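Sensor kinase CusS (Escherichia coli, PDB 5KU5) senses copper and silver ions in the periplasm and, as a histidine kinase, activates the response regulator CusR by phosphorylation. Local coordinates at residues A[6-17]-A[132-143]. Residues are numbered along the deposited sequence; the frame is centred on the assembly and turned at random.
Sequences FAEQDINDLKEI and IALSIDFHLHYI. With AG (silver ion), chain F.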
loop_
_atom_site.group_PDB
_atom_site.type_symbol
_atom_site.label_atom_id
_atom_site.label_comp_id
_atom_site.label_asym_id
_atom_site.label_seq_id
_atom_site.Cartn_x
_atom_site.Cartn_y
_atom_site.Cartn_z
ATOM N N PHE A 6 2.976 7.453 -13.652
ATOM C CA PHE A 6 2.369 7.773 -12.352
ATOM C C PHE A 6 0.911 7.313 -12.276
ATOM O O PHE A 6 0.476 6.810 -11.239
ATOM C CB PHE A 6 2.428 9.282 -12.056
ATOM C CG PHE A 6 3.818 9.844 -11.817
ATOM C CD1 PHE A 6 4.918 9.035 -11.491
ATOM C CD2 PHE A 6 4.009 11.224 -11.863
ATOM C CE1 PHE A 6 6.170 9.598 -11.264
ATOM C CE2 PHE A 6 5.258 11.785 -11.633
ATOM C CZ PHE A 6 6.338 10.973 -11.332
ATOM N N ALA A 7 0.165 7.487 -13.367
ATOM C CA ALA A 7 -1.227 7.026 -13.431
ATOM C C ALA A 7 -1.319 5.515 -13.277
ATOM O O ALA A 7 -2.157 5.023 -12.520
ATOM C CB ALA A 7 -1.891 7.466 -14.731
ATOM N N GLU A 8 -0.451 4.791 -13.983
ATOM C CA GLU A 8 -0.433 3.322 -13.924
ATOM C C GLU A 8 -0.028 2.790 -12.544
ATOM O O GLU A 8 -0.600 1.798 -12.078
ATOM C CB GLU A 8 0.474 2.735 -15.017
ATOM C CG GLU A 8 -0.071 2.886 -16.436
ATOM C CD GLU A 8 -1.325 2.059 -16.701
ATOM O OE1 GLU A 8 -1.417 0.906 -16.222
ATOM O OE2 GLU A 8 -2.230 2.563 -17.399
ATOM N N GLN A 9 0.943 3.443 -11.899
ATOM C CA GLN A 9 1.269 3.166 -10.487
ATOM C C GLN A 9 0.015 3.241 -9.610
ATOM O O GLN A 9 -0.273 2.318 -8.849
ATOM C CB GLN A 9 2.309 4.155 -9.935
ATOM C CG GLN A 9 3.751 3.893 -10.330
ATOM C CD GLN A 9 4.709 4.858 -9.641
ATOM O OE1 GLN A 9 4.510 6.076 -9.680
ATOM N NE2 GLN A 9 5.747 4.323 -9.000
ATOM N N ASP A 10 -0.722 4.342 -9.744
ATOM C CA ASP A 10 -1.948 4.579 -8.970
ATOM C C ASP A 10 -3.053 3.585 -9.302
ATOM O O ASP A 10 -3.688 3.043 -8.400
ATOM C CB ASP A 10 -2.466 6.005 -9.196
ATOM C CG ASP A 10 -1.508 7.064 -8.687
ATOM O OD1 ASP A 10 -0.497 6.700 -8.048
ATOM O OD2 ASP A 10 -1.754 8.263 -8.924
ATOM N N ILE A 11 -3.275 3.354 -10.594
ATOM C CA ILE A 11 -4.287 2.391 -11.059
ATOM C C ILE A 11 -4.047 0.992 -10.472
ATOM O O ILE A 11 -4.995 0.323 -10.056
ATOM C CB ILE A 11 -4.360 2.365 -12.606
ATOM C CG1 ILE A 11 -5.049 3.645 -13.104
ATOM C CG2 ILE A 11 -5.110 1.137 -13.121
ATOM C CD1 ILE A 11 -4.778 3.982 -14.555
ATOM N N ASN A 12 -2.783 0.574 -10.424
ATOM C CA ASN A 12 -2.404 -0.700 -9.814
ATOM C C ASN A 12 -2.726 -0.764 -8.314
ATOM O O ASN A 12 -3.257 -1.769 -7.835
ATOM C CB ASN A 12 -0.916 -0.977 -10.055
ATOM C CG ASN A 12 -0.471 -2.320 -9.505
ATOM O OD1 ASN A 12 0.452 -2.392 -8.692
ATOM N ND2 ASN A 12 -1.132 -3.390 -9.937
ATOM N N ASP A 13 -2.398 0.302 -7.582
ATOM C CA ASP A 13 -2.762 0.413 -6.160
ATOM C C ASP A 13 -4.282 0.391 -5.971
ATOM O O ASP A 13 -4.788 -0.308 -5.093
ATOM C CB ASP A 13 -2.186 1.692 -5.530
ATOM C CG ASP A 13 -0.661 1.672 -5.418
ATOM O OD1 ASP A 13 -0.035 0.621 -5.687
ATOM O OD2 ASP A 13 -0.083 2.720 -5.050
ATOM N N LEU A 14 -4.999 1.149 -6.797
ATOM C CA LEU A 14 -6.467 1.168 -6.750
ATOM C C LEU A 14 -7.092 -0.192 -7.084
ATOM O O LEU A 14 -8.105 -0.561 -6.495
ATOM C CB LEU A 14 -7.033 2.248 -7.674
ATOM C CG LEU A 14 -6.776 3.693 -7.235
ATOM C CD1 LEU A 14 -7.057 4.651 -8.382
ATOM C CD2 LEU A 14 -7.604 4.065 -6.008
ATOM N N LYS A 15 -6.484 -0.933 -8.012
ATOM C CA LYS A 15 -6.952 -2.284 -8.337
ATOM C C LYS A 15 -6.896 -3.202 -7.110
ATOM O O LYS A 15 -7.868 -3.896 -6.812
ATOM C CB LYS A 15 -6.135 -2.886 -9.487
ATOM C CG LYS A 15 -6.671 -4.220 -9.990
ATOM C CD LYS A 15 -5.806 -4.796 -11.096
ATOM C CE LYS A 15 -6.280 -6.188 -11.467
ATOM N NZ LYS A 15 -5.462 -6.771 -12.564
ATOM N N GLU A 16 -5.769 -3.184 -6.399
ATOM C CA GLU A 16 -5.593 -4.022 -5.209
ATOM C C GLU A 16 -6.493 -3.598 -4.048
ATOM O O GLU A 16 -7.048 -4.456 -3.360
ATOM C CB GLU A 16 -4.131 -4.048 -4.771
ATOM C CG GLU A 16 -3.230 -4.764 -5.768
ATOM C CD GLU A 16 -1.767 -4.758 -5.371
ATOM O OE1 GLU A 16 -1.440 -4.383 -4.223
ATOM O OE2 GLU A 16 -0.930 -5.139 -6.214
ATOM N N ILE A 17 -6.645 -2.288 -3.844
ATOM C CA ILE A 17 -7.581 -1.765 -2.838
ATOM C C ILE A 17 -9.011 -2.169 -3.188
ATOM O O ILE A 17 -9.771 -2.576 -2.315
ATOM C CB ILE A 17 -7.487 -0.227 -2.683
ATOM C CG1 ILE A 17 -6.137 0.170 -2.070
ATOM C CG2 ILE A 17 -8.621 0.315 -1.807
ATOM C CD1 ILE A 17 -5.711 1.584 -2.398
ATOM N N ILE A 132 -13.413 5.039 -4.189
ATOM C CA ILE A 132 -12.054 4.926 -3.647
ATOM C C ILE A 132 -11.222 6.084 -4.189
ATOM O O ILE A 132 -11.170 6.270 -5.398
ATOM C CB ILE A 132 -11.366 3.607 -4.081
ATOM C CG1 ILE A 132 -12.261 2.392 -3.793
ATOM C CG2 ILE A 132 -10.017 3.451 -3.377
ATOM C CD1 ILE A 132 -11.804 1.113 -4.467
ATOM N N ALA A 133 -10.565 6.832 -3.300
ATOM C CA ALA A 133 -9.701 7.952 -3.676
ATOM C C ALA A 133 -8.284 7.740 -3.133
ATOM O O ALA A 133 -8.106 7.580 -1.930
ATOM C CB ALA A 133 -10.279 9.256 -3.149
ATOM N N LEU A 134 -7.292 7.749 -4.027
ATOM C CA LEU A 134 -5.874 7.597 -3.671
ATOM C C LEU A 134 -5.153 8.933 -3.829
ATOM O O LEU A 134 -5.332 9.620 -4.835
ATOM C CB LEU A 134 -5.205 6.547 -4.569
ATOM C CG LEU A 134 -3.694 6.321 -4.411
ATOM C CD1 LEU A 134 -3.382 5.742 -3.042
ATOM C CD2 LEU A 134 -3.162 5.408 -5.504
ATOM N N SER A 135 -4.323 9.283 -2.846
ATOM C CA SER A 135 -3.590 10.551 -2.857
ATOM C C SER A 135 -2.562 10.615 -3.985
ATOM O O SER A 135 -1.770 9.689 -4.159
ATOM C CB SER A 135 -2.876 10.786 -1.525
ATOM O OG SER A 135 -2.031 11.924 -1.605
ATOM N N ILE A 136 -2.577 11.720 -4.727
ATOM C CA ILE A 136 -1.625 11.955 -5.819
ATOM C C ILE A 136 -0.751 13.191 -5.582
ATOM O O ILE A 136 -0.077 13.653 -6.499
ATOM C CB ILE A 136 -2.347 12.050 -7.189
ATOM C CG1 ILE A 136 -3.227 13.304 -7.297
ATOM C CG2 ILE A 136 -3.190 10.807 -7.415
ATOM C CD1 ILE A 136 -3.797 13.535 -8.683
ATOM N N ASP A 137 -0.740 13.710 -4.357
ATOM C CA ASP A 137 -0.029 14.959 -4.058
ATOM C C ASP A 137 1.472 14.843 -4.296
ATOM O O ASP A 137 2.088 15.775 -4.815
ATOM C CB ASP A 137 -0.288 15.416 -2.623
ATOM C CG ASP A 137 -1.745 15.739 -2.376
ATOM O OD1 ASP A 137 -2.559 14.794 -2.311
ATOM O OD2 ASP A 137 -2.080 16.930 -2.237
ATOM N N PHE A 138 2.048 13.697 -3.940
ATOM C CA PHE A 138 3.473 13.454 -4.174
ATOM C C PHE A 138 3.815 13.448 -5.670
ATOM O O PHE A 138 4.884 13.926 -6.044
ATOM C CB PHE A 138 3.936 12.159 -3.485
ATOM C CG PHE A 138 5.424 12.077 -3.272
ATOM C CD1 PHE A 138 6.105 13.083 -2.582
ATOM C CD2 PHE A 138 6.152 10.985 -3.738
ATOM C CE1 PHE A 138 7.477 13.009 -2.382
ATOM C CE2 PHE A 138 7.522 10.903 -3.536
ATOM C CZ PHE A 138 8.186 11.915 -2.859
ATOM N N HIS A 139 2.912 12.941 -6.516
ATOM C CA HIS A 139 3.065 13.043 -7.987
ATOM C C HIS A 139 3.130 14.502 -8.437
ATOM O O HIS A 139 4.021 14.883 -9.198
ATOM C CB HIS A 139 1.914 12.363 -8.756
ATOM C CG HIS A 139 1.801 10.887 -8.530
ATOM N ND1 HIS A 139 2.818 10.014 -8.825
ATOM C CD2 HIS A 139 0.779 10.127 -8.071
ATOM C CE1 HIS A 139 2.440 8.779 -8.547
ATOM N NE2 HIS A 139 1.206 8.822 -8.085
ATOM N N LEU A 140 2.182 15.304 -7.953
ATOM C CA LEU A 140 2.058 16.711 -8.337
ATOM C C LEU A 140 3.203 17.573 -7.799
ATOM O O LEU A 140 3.655 18.488 -8.488
ATOM C CB LEU A 140 0.708 17.282 -7.876
ATOM C CG LEU A 140 -0.560 16.605 -8.415
ATOM C CD1 LEU A 140 -1.802 17.252 -7.819
ATOM C CD2 LEU A 140 -0.616 16.641 -9.937
ATOM N N HIS A 141 3.666 17.286 -6.580
ATOM C CA HIS A 141 4.846 17.963 -6.023
ATOM C C HIS A 141 6.078 17.776 -6.907
ATOM O O HIS A 141 6.840 18.718 -7.110
ATOM C CB HIS A 141 5.166 17.473 -4.605
ATOM C CG HIS A 141 4.150 17.873 -3.579
ATOM N ND1 HIS A 141 3.849 17.088 -2.486
ATOM C CD2 HIS A 141 3.357 18.968 -3.486
ATOM C CE1 HIS A 141 2.922 17.685 -1.760
ATOM N NE2 HIS A 141 2.603 18.825 -2.346
ATOM N N TYR A 142 6.262 16.563 -7.430
ATOM C CA TYR A 142 7.377 16.270 -8.337
ATOM C C TYR A 142 7.278 17.054 -9.646
ATOM O O TYR A 142 8.260 17.668 -10.068
ATOM C CB TYR A 142 7.470 14.765 -8.619
ATOM C CG TYR A 142 8.534 14.379 -9.631
ATOM C CD1 TYR A 142 9.884 14.339 -9.277
ATOM C CD2 TYR A 142 8.190 14.051 -10.945
ATOM C CE1 TYR A 142 10.859 13.986 -10.200
ATOM C CE2 TYR A 142 9.158 13.698 -11.876
ATOM C CZ TYR A 142 10.492 13.666 -11.499
ATOM O OH TYR A 142 11.454 13.319 -12.419
ATOM N N ILE A 143 6.099 17.041 -10.269
ATOM C CA ILE A 143 5.888 17.710 -11.564
ATOM C C ILE A 143 6.021 19.227 -11.423
ATOM O O ILE A 143 6.728 19.860 -12.209
ATOM C CB ILE A 143 4.513 17.349 -12.193
ATOM C CG1 ILE A 143 4.429 15.845 -12.515
ATOM C CG2 ILE A 143 4.235 18.179 -13.448
ATOM C CD1 ILE A 143 5.471 15.326 -13.489
HETATM AG AG AG F . 5.204 10.333 -8.308
HETATM O O HOH W 1 -0.052 8.076 -5.706
#
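A silver site at the dimer interface of this PDC-fold (PAS-like) periplasmic sensor domain is built where His139, on the C-terminal helix, meets Phe6 and Asp10 of the long N-terminal helix. The axes of the short segments 6-17 and 137-143 run nearly antiparallel, at 172°. His139 ND1 binds the silver ion at 2.5 Å, and His5 of the second subunit supplies the other ligand nitrogen, joining the two chains through the metal. Silver sits over the centre of the Phe6 ring, 3.1 Å above its plane, a position consistent with a cation-pi contribution. His139 ND1 lies over the same face, displaced toward the rim, with Phe6 CG 3.2 Å away and the ring planes tilted by 33°. With its CG turned away from the backbone N (chi1 176°), Tyr142 brings CD2 to the edge of the Phe6 ring, in its plane, completing an aromatic cluster.

Across the imidazole from the metal, NE2 donates to Asp10 OD1 at 2.7 Å, meeting the syn side of the carboxylate. Together with the metal at ND1, this second-shell bond holds the ring's rotation, and it probably makes ND1 a stronger donor to silver. Asp10 is itself held: OD2 forms a salt bridge with Arg112 of strand 111-122, and a water donates to both OD1 and Ser135 O, tying the helix to the end of strand 125-135. Farther along, the helix lies on the sheet mainly through apolar contacts: Leu134 CD2 packs against the Asp10 backbone, Leu14 CD2 reaches Leu134 CB, and Ile132 CG2 lies 3.6 Å from Leu14 CD2 and 3.8 Å from Ile17 CG2.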